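Putative amidohydrolase (Unidentified, PDB 3MKV) probably acts as a zinc-dependent prolidase of the amidohydrolase superfamily, hydrolysing dipeptides that end in proline at a binuclear metal centre. Local coordinates at residues I71-L75 with Y290-P294; A171-V177 with Y212-E216; A282-E286 with L328-L334. All coordinates share one frame; numbering follows the deposited sequence.

Contact 1: residues I71-L75 with Y290-P294; sequences IEFNL and YGLPP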
loop_
_atom_site.group_PDB
_atom_site.type_symbol
_atom_site.label_atom_id
_atom_site.label_comp_id
_atom_site.label_asym_id
_atom_site.label_seq_id
_atom_site.Cartn_x
_atom_site.Cartn_y
_atom_site.Cartn_z
ATOM N N ILE A 71 9.319 -8.462 -31.738
ATOM C CA ILE A 71 10.237 -9.513 -32.166
ATOM C C ILE A 71 9.528 -10.834 -32.444
ATOM O O ILE A 71 10.142 -11.775 -32.957
ATOM C CB ILE A 71 11.364 -9.755 -31.131
ATOM C CG1 ILE A 71 10.783 -10.210 -29.787
ATOM C CG2 ILE A 71 12.215 -8.508 -30.941
ATOM C CD1 ILE A 71 11.848 -10.727 -28.816
ATOM N N GLU A 72 8.244 -10.908 -32.097
ATOM C CA GLU A 72 7.406 -12.020 -32.541
ATOM C C GLU A 72 5.940 -11.640 -32.705
ATOM O O GLU A 72 5.533 -10.544 -32.323
ATOM C CB GLU A 72 7.563 -13.270 -31.658
ATOM C CG GLU A 72 8.260 -13.074 -30.321
ATOM C CD GLU A 72 8.230 -14.341 -29.468
ATOM O OE1 GLU A 72 9.286 -14.735 -28.913
ATOM O OE2 GLU A 72 7.141 -14.953 -29.366
ATOM N N PHE A 73 5.159 -12.552 -33.288
ATOM C CA PHE A 73 3.725 -12.343 -33.525
ATOM C C PHE A 73 2.871 -12.251 -32.245
ATOM O O PHE A 73 1.811 -11.627 -32.250
ATOM C CB PHE A 73 3.162 -13.446 -34.435
ATOM C CG PHE A 73 3.505 -13.273 -35.897
ATOM C CD1 PHE A 73 4.597 -13.927 -36.456
ATOM C CD2 PHE A 73 2.728 -12.461 -36.720
ATOM C CE1 PHE A 73 4.911 -13.769 -37.803
ATOM C CE2 PHE A 73 3.037 -12.299 -38.070
ATOM C CZ PHE A 73 4.126 -12.957 -38.607
ATOM N N ASN A 74 3.319 -12.877 -31.162
ATOM C CA ASN A 74 2.578 -12.843 -29.904
ATOM C C ASN A 74 3.093 -11.736 -28.968
ATOM O O ASN A 74 4.053 -11.922 -28.209
ATOM C CB ASN A 74 2.623 -14.216 -29.222
ATOM C CG ASN A 74 1.804 -14.267 -27.939
ATOM O OD1 ASN A 74 1.229 -13.265 -27.505
ATOM N ND2 ASN A 74 1.758 -15.443 -27.318
ATOM N N LEU A 75 2.430 -10.587 -29.022
ATOM C CA LEU A 75 2.900 -9.390 -28.351
ATOM C C LEU A 75 2.768 -9.470 -26.831
ATOM O O LEU A 75 3.678 -9.072 -26.104
ATOM C CB LEU A 75 2.170 -8.169 -28.911
ATOM C CG LEU A 75 2.390 -8.003 -30.422
ATOM C CD1 LEU A 75 1.671 -6.774 -30.959
ATOM C CD2 LEU A 75 3.875 -7.929 -30.733
ATOM N N TYR A 290 3.768 -19.043 -37.253
ATOM C CA TYR A 290 4.803 -18.501 -36.381
ATOM C C TYR A 290 4.268 -18.094 -35.012
ATOM O O TYR A 290 4.963 -17.437 -34.238
ATOM C CB TYR A 290 5.542 -17.344 -37.058
ATOM C CG TYR A 290 6.429 -17.791 -38.201
ATOM C CD1 TYR A 290 7.543 -18.593 -37.970
ATOM C CD2 TYR A 290 6.153 -17.414 -39.509
ATOM C CE1 TYR A 290 8.358 -19.004 -39.013
ATOM C CE2 TYR A 290 6.960 -17.820 -40.557
ATOM C CZ TYR A 290 8.060 -18.615 -40.304
ATOM O OH TYR A 290 8.860 -19.016 -41.347
ATOM N N GLY A 291 3.031 -18.489 -34.724
ATOM C CA GLY A 291 2.502 -18.417 -33.365
ATOM C C GLY A 291 1.642 -17.216 -33.026
ATOM O O GLY A 291 1.698 -16.700 -31.904
ATOM N N LEU A 292 0.840 -16.765 -33.985
ATOM C CA LEU A 292 -0.120 -15.703 -33.705
ATOM C C LEU A 292 -1.351 -16.343 -33.069
ATOM O O LEU A 292 -1.876 -17.332 -33.584
ATOM C CB LEU A 292 -0.489 -14.933 -34.980
ATOM C CG LEU A 292 -1.346 -13.662 -34.861
ATOM C CD1 LEU A 292 -0.549 -12.474 -34.345
ATOM C CD2 LEU A 292 -1.978 -13.322 -36.200
ATOM N N PRO A 293 -1.789 -15.801 -31.920
ATOM C CA PRO A 293 -2.970 -16.288 -31.206
ATOM C C PRO A 293 -4.215 -16.353 -32.095
ATOM O O PRO A 293 -4.424 -15.470 -32.933
ATOM C CB PRO A 293 -3.150 -15.254 -30.090
ATOM C CG PRO A 293 -1.769 -14.725 -29.852
ATOM C CD PRO A 293 -1.139 -14.679 -31.214
ATOM N N PRO A 294 -5.034 -17.406 -31.914
ATOM C CA PRO A 294 -6.236 -17.668 -32.710
ATOM C C PRO A 294 -7.334 -16.613 -32.548
ATOM O O PRO A 294 -8.164 -16.449 -33.444
ATOM C CB PRO A 294 -6.717 -19.027 -32.184
ATOM C CG PRO A 294 -6.158 -19.114 -30.804
ATOM C CD PRO A 294 -4.821 -18.441 -30.887
HETATM O O HOH W 1 4.753 -15.580 -32.033
#
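The ring of F73 lies obliquely against the start of the Y290 side chain, with F73 CD1 3.6 Å from Y290 CB, while the tyrosine ring itself leads away. L292 approaches the same phenylalanine differently: its side chain crosses that of F73 at about a right angle, and CD1 sits at the edge of the ring, near its plane. That methyl also reaches the backbone, L292 CD1 lying 3.3 Å from F73 O; CG anti to the leucine nitrogen (chi1 -172°) carries the branch there. N74 crosses P293 at about a right angle, its amide oxygen OD1 4.1 Å from P293 CG; the same OD1 caps the following helix by accepting from R77 N. One water joins the two backbones, donating to Y290 O at 2.9 Å and binding N74 N and G291 O only weakly. Two loops thus meet through F73, flanked by Y290 and L292, through N74 on P293, and through one water. The side chain of F73 is about 12 Å from a zinc ion, and 71-75 follows strand 65-66, which carries the zinc ligand H65, with H67 just after it. This is consistent with the loops that surround the metal centre in amidohydrolase TIM barrels.

Contact 2: residues A171-V177 with Y212-E216; sequences ADGVDEV and YSEDE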
loop_
_atom_site.group_PDB
_atom_site.type_symbol
_atom_site.label_atom_id
_atom_site.label_comp_id
_atom_site.label_asym_id
_atom_site.label_seq_id
_atom_site.Cartn_x
_atom_site.Cartn_y
_atom_site.Cartn_z
ATOM N N ALA A 171 -4.054 3.068 -19.460
ATOM C CA ALA A 171 -4.322 4.321 -18.776
ATOM C C ALA A 171 -5.768 4.747 -19.061
ATOM O O ALA A 171 -6.219 4.705 -20.209
ATOM C CB ALA A 171 -3.326 5.408 -19.234
ATOM N N ASP A 172 -6.490 5.143 -18.014
ATOM C CA ASP A 172 -7.890 5.536 -18.154
ATOM C C ASP A 172 -8.139 6.813 -17.392
ATOM O O ASP A 172 -7.670 6.988 -16.266
ATOM C CB ASP A 172 -8.819 4.451 -17.614
ATOM C CG ASP A 172 -8.617 3.114 -18.297
ATOM O OD1 ASP A 172 -9.190 2.885 -19.389
ATOM O OD2 ASP A 172 -7.895 2.279 -17.726
ATOM N N GLY A 173 -8.885 7.711 -18.016
ATOM C CA GLY A 173 -9.274 8.929 -17.362
ATOM C C GLY A 173 -8.283 10.017 -17.652
ATOM O O GLY A 173 -7.091 9.758 -17.778
ATOM N N VAL A 174 -8.799 11.240 -17.739
ATOM C CA VAL A 174 -8.016 12.411 -18.111
ATOM C C VAL A 174 -6.746 12.548 -17.290
ATOM O O VAL A 174 -5.685 12.883 -17.824
ATOM C CB VAL A 174 -8.865 13.688 -18.006
ATOM C CG1 VAL A 174 -8.042 14.885 -18.288
ATOM C CG2 VAL A 174 -10.018 13.614 -18.993
ATOM N N ASP A 175 -6.845 12.283 -15.994
ATOM C CA ASP A 175 -5.681 12.432 -15.128
ATOM C C ASP A 175 -4.635 11.381 -15.460
ATOM O O ASP A 175 -3.461 11.701 -15.595
ATOM C CB ASP A 175 -6.066 12.381 -13.640
ATOM C CG ASP A 175 -6.653 13.694 -13.144
ATOM O OD1 ASP A 175 -7.118 13.735 -11.984
ATOM O OD2 ASP A 175 -6.652 14.683 -13.914
ATOM N N GLU A 176 -5.060 10.130 -15.597
ATOM C CA GLU A 176 -4.139 9.053 -15.933
ATOM C C GLU A 176 -3.473 9.267 -17.284
ATOM O O GLU A 176 -2.288 8.986 -17.442
ATOM C CB GLU A 176 -4.838 7.702 -15.910
ATOM C CG GLU A 176 -4.992 7.103 -14.528
ATOM C CD GLU A 176 -5.276 5.610 -14.557
ATOM O OE1 GLU A 176 -5.845 5.104 -13.564
ATOM O OE2 GLU A 176 -4.928 4.938 -15.559
ATOM N N VAL A 177 -4.215 9.777 -18.260
ATOM C CA VAL A 177 -3.660 9.933 -19.607
ATOM C C VAL A 177 -2.798 11.181 -19.734
ATOM O O VAL A 177 -1.907 11.246 -20.576
ATOM C CB VAL A 177 -4.751 9.887 -20.719
ATOM C CG1 VAL A 177 -5.562 8.627 -20.590
ATOM C CG2 VAL A 177 -5.661 11.122 -20.651
ATOM N N TYR A 212 -10.951 5.079 -26.152
ATOM C CA TYR A 212 -10.945 6.335 -25.401
ATOM C C TYR A 212 -12.184 7.186 -25.631
ATOM O O TYR A 212 -12.823 7.117 -26.680
ATOM C CB TYR A 212 -9.680 7.168 -25.707
ATOM C CG TYR A 212 -8.452 6.705 -24.946
ATOM C CD1 TYR A 212 -7.253 6.419 -25.604
ATOM C CD2 TYR A 212 -8.504 6.524 -23.578
ATOM C CE1 TYR A 212 -6.142 5.989 -24.914
ATOM C CE2 TYR A 212 -7.396 6.092 -22.873
ATOM C CZ TYR A 212 -6.218 5.821 -23.537
ATOM O OH TYR A 212 -5.130 5.385 -22.802
ATOM N N SER A 213 -12.512 7.990 -24.630
ATOM C CA SER A 213 -13.503 9.044 -24.761
ATOM C C SER A 213 -12.857 10.246 -25.438
ATOM O O SER A 213 -11.634 10.356 -25.478
ATOM C CB SER A 213 -13.983 9.468 -23.372
ATOM O OG SER A 213 -12.939 10.094 -22.638
ATOM N N GLU A 214 -13.684 11.159 -25.937
ATOM C CA GLU A 214 -13.205 12.392 -26.554
ATOM C C GLU A 214 -12.502 13.335 -25.571
ATOM O O GLU A 214 -11.634 14.123 -25.954
ATOM C CB GLU A 214 -14.371 13.102 -27.224
ATOM C CG GLU A 214 -15.034 12.240 -28.299
ATOM C CD GLU A 214 -16.000 13.022 -29.153
ATOM O OE1 GLU A 214 -16.815 12.386 -29.854
ATOM O OE2 GLU A 214 -15.950 14.274 -29.112
ATOM N N ASP A 215 -12.892 13.252 -24.303
ATOM C CA ASP A 215 -12.227 13.982 -23.239
ATOM C C ASP A 215 -10.787 13.517 -23.046
ATOM O O ASP A 215 -9.890 14.333 -22.811
ATOM C CB ASP A 215 -12.986 13.795 -21.926
ATOM C CG ASP A 215 -14.212 14.689 -21.818
ATOM O OD1 ASP A 215 -14.126 15.882 -22.185
ATOM O OD2 ASP A 215 -15.259 14.194 -21.349
ATOM N N GLU A 216 -10.574 12.204 -23.102
ATOM C CA GLU A 216 -9.215 11.657 -22.994
ATOM C C GLU A 216 -8.377 12.037 -24.212
ATOM O O GLU A 216 -7.299 12.598 -24.063
ATOM C CB GLU A 216 -9.227 10.133 -22.782
ATOM C CG GLU A 216 -9.679 9.682 -21.388
ATOM C CD GLU A 216 -10.337 8.312 -21.403
ATOM O OE1 GLU A 216 -9.948 7.430 -20.596
ATOM O OE2 GLU A 216 -11.248 8.111 -22.234
#
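With CG anti to its carbonyl carbon (chi1 -73°) and an extended chain beyond, E216 sends its carboxylate across to G173, where OE1 accepts from G173 N at 2.8 Å in a nearly straight bond of 170°. The amide meets OE1 on the anti side, 23° out of the carboxylate plane. The other oxygen turns back to its own segment: E216 OE2 takes S213 N at 2.7 Å, close to the line of its C-O bond, and also S213 OG. With E216 N bonded in return to S213 OG, this is a capping box, and two donors on one oxygen help to fix the rotation of the bridging carboxylate. Y212 has its OH 2.9 Å from A171 O, which sits at the ring edge in its plane. V177 and Y212 run alongside each other, pointing opposite ways, CG1 of V177 3.9 Å from CE2 of Y212. R182 of a second subunit forms salt bridges with E216 and D172, which would help to balance these neighbouring acids; D172 OD2 also hydrogen-bonds T139 OG1. Thus 171-177, leading from strand 168-170 into helix 174-187, meets the N-terminal end of helix 214-225 at the subunit interface.

Contact 3: residues A282-E286 with L328-L334; sequences ALASE and LGEAQRL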
loop_
_atom_site.group_PDB
_atom_site.type_symbol
_atom_site.label_atom_id
_atom_site.label_comp_id
_atom_site.label_asym_id
_atom_site.label_seq_id
_atom_site.Cartn_x
_atom_site.Cartn_y
_atom_site.Cartn_z
ATOM N N ALA A 282 0.466 -10.519 -44.478
ATOM C CA ALA A 282 1.368 -11.428 -43.777
ATOM C C ALA A 282 0.687 -12.147 -42.620
ATOM O O ALA A 282 0.949 -13.324 -42.375
ATOM C CB ALA A 282 2.595 -10.681 -43.279
ATOM N N LEU A 283 -0.170 -11.439 -41.895
ATOM C CA LEU A 283 -0.896 -12.054 -40.795
ATOM C C LEU A 283 -1.727 -13.226 -41.309
ATOM O O LEU A 283 -1.836 -14.266 -40.652
ATOM C CB LEU A 283 -1.788 -11.029 -40.092
ATOM C CG LEU A 283 -1.075 -9.977 -39.237
ATOM C CD1 LEU A 283 -2.034 -8.888 -38.786
ATOM C CD2 LEU A 283 -0.386 -10.631 -38.040
ATOM N N ALA A 284 -2.302 -13.055 -42.494
ATOM C CA ALA A 284 -3.099 -14.105 -43.118
ATOM C C ALA A 284 -2.233 -15.271 -43.600
ATOM O O ALA A 284 -2.584 -16.429 -43.399
ATOM C CB ALA A 284 -3.920 -13.534 -44.268
ATOM N N SER A 285 -1.094 -14.958 -44.218
ATOM C CA SER A 285 -0.234 -15.964 -44.856
ATOM C C SER A 285 0.538 -16.860 -43.889
ATOM O O SER A 285 0.600 -18.075 -44.071
ATOM C CB SER A 285 0.769 -15.288 -45.801
ATOM O OG SER A 285 0.128 -14.372 -46.670
ATOM N N GLU A 286 1.147 -16.260 -42.875
ATOM C CA GLU A 286 2.095 -16.982 -42.040
ATOM C C GLU A 286 1.926 -16.661 -40.562
ATOM O O GLU A 286 2.754 -17.056 -39.742
ATOM C CB GLU A 286 3.527 -16.660 -42.479
ATOM C CG GLU A 286 3.968 -15.232 -42.161
ATOM C CD GLU A 286 5.251 -14.835 -42.879
ATOM O OE1 GLU A 286 5.339 -15.061 -44.105
ATOM O OE2 GLU A 286 6.168 -14.294 -42.221
ATOM N N LEU A 328 5.365 -7.691 -37.857
ATOM C CA LEU A 328 5.720 -8.345 -36.595
ATOM C C LEU A 328 6.636 -9.543 -36.802
ATOM O O LEU A 328 6.593 -10.194 -37.838
ATOM C CB LEU A 328 4.459 -8.820 -35.860
ATOM C CG LEU A 328 3.265 -7.859 -35.776
ATOM C CD1 LEU A 328 2.047 -8.561 -35.216
ATOM C CD2 LEU A 328 3.594 -6.613 -34.950
ATOM N N GLY A 329 7.457 -9.839 -35.801
ATOM C CA GLY A 329 8.265 -11.057 -35.794
ATOM C C GLY A 329 9.045 -11.330 -37.065
ATOM O O GLY A 329 9.831 -10.497 -37.521
ATOM N N GLU A 330 8.819 -12.511 -37.606
ATOM C CA GLU A 330 9.456 -13.015 -38.800
ATOM C C GLU A 330 9.119 -12.195 -40.022
ATOM O O GLU A 330 9.918 -12.066 -40.928
ATOM C CB GLU A 330 9.041 -14.463 -39.020
ATOM C CG GLU A 330 9.627 -15.450 -38.030
ATOM C CD GLU A 330 8.843 -15.579 -36.722
ATOM O OE1 GLU A 330 7.929 -14.777 -36.449
ATOM O OE2 GLU A 330 9.158 -16.507 -35.956
ATOM N N ALA A 331 7.897 -11.696 -40.046
ATOM C CA ALA A 331 7.330 -10.966 -41.181
ATOM C C ALA A 331 7.982 -9.609 -41.407
ATOM O O ALA A 331 7.887 -9.038 -42.500
ATOM C CB ALA A 331 5.854 -10.788 -40.989
ATOM N N GLN A 332 8.617 -9.077 -40.368
ATOM C CA GLN A 332 9.352 -7.833 -40.500
ATOM C C GLN A 332 10.209 -7.838 -41.757
ATOM O O GLN A 332 10.543 -6.783 -42.291
ATOM C CB GLN A 332 10.236 -7.588 -39.278
ATOM C CG GLN A 332 9.456 -7.365 -37.997
ATOM C CD GLN A 332 9.877 -6.104 -37.259
ATOM O OE1 GLN A 332 10.421 -5.177 -37.858
ATOM N NE2 GLN A 332 9.609 -6.057 -35.957
ATOM N N ARG A 333 10.573 -9.021 -42.237
ATOM C CA ARG A 333 11.455 -9.094 -43.402
ATOM C C ARG A 333 10.782 -8.577 -44.684
ATOM O O ARG A 333 11.461 -8.301 -45.682
ATOM C CB ARG A 333 11.930 -10.522 -43.623
ATOM C CG ARG A 333 11.253 -11.196 -44.795
ATOM C CD ARG A 333 10.121 -12.095 -44.368
ATOM N NE ARG A 333 10.561 -13.482 -44.274
ATOM C CZ ARG A 333 9.776 -14.534 -44.495
ATOM N NH1 ARG A 333 8.503 -14.364 -44.835
ATOM N NH2 ARG A 333 10.273 -15.761 -44.383
ATOM N N LEU A 334 9.453 -8.434 -44.630
ATOM C CA LEU A 334 8.625 -8.128 -45.798
ATOM C C LEU A 334 8.398 -6.638 -46.018
ATOM O O LEU A 334 7.738 -6.235 -46.971
ATOM C CB LEU A 334 7.264 -8.839 -45.692
ATOM C CG LEU A 334 7.292 -10.369 -45.787
ATOM C CD1 LEU A 334 6.020 -10.979 -45.225
ATOM C CD2 LEU A 334 7.516 -10.824 -47.235
#
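L328 opens the contact with a methyl, CD1, set 4.3 Å from CD2 of L283 on helix 277-286. This is a loose apolar touch between two branch ends, neither of which has its CB aimed at the other segment. At G329 the chain turns with positive phi, a conformation that favours glycine, and a backbone hydrogen bond ties this residue to A70. E330 comes next and only grazes the helix; its side chain packs instead on F73 and Y290. A331, the first residue of the short 3-10 segment, faces the helix squarely: its CB lies 4.0 Å from A282 CB, two small side chains meeting where the two backbones come nearest. The same methyl is approached by the carboxylate of E286, whose OE2 stands 3.7 Å from A331 CB. Q332 points its CB to the far side, where NE2 bonds the carbonyl oxygens of H67 and A70.

R333 returns to the helix by way of a chain bent at chi2 and chi3, which swings the guanidinium round to E286. A salt bridge results, NH1 of R333 lying 3.3 Å from E286 OE1. This single nitrogen faces both carboxylate oxygens, and the two planes are nearly perpendicular, 84° apart. CG of E286, between its backbone nitrogen and carbonyl carbon (chi1 70°), starts an extended chain that brings the carboxylate to R333. L334 closes the run, its CD1 4.0 Å from A282 CB, a methyl thus touched by both A331 CB and L334 CD1. The segment 328-334 begins two residues after the zinc ligand D326, and the side chain of L328 is about 6 Å from a zinc ion. This is consistent with the loops at the C-terminal ends of the barrel strands, where amidohydrolases build their active site.

In contacts 1 and 3 three loops and helix 277-286 share partners, whereas contact 2 stands apart. The first two have centres about 10 Å apart and touch: F73 packs on A331 and L292 on L283, so that 71-75, 290-294, 282-286 and 328-334 form one cluster near the zinc site. Both are partly buried and mainly apolar, contact 1 adding a bridging water and contact 3 a salt bridge to the exposed R333. Contact 2, its centre about 29 Å and 33 Å from theirs, is the more buried, yet polar: a carboxylate links two helix starts, and another subunit lies against it.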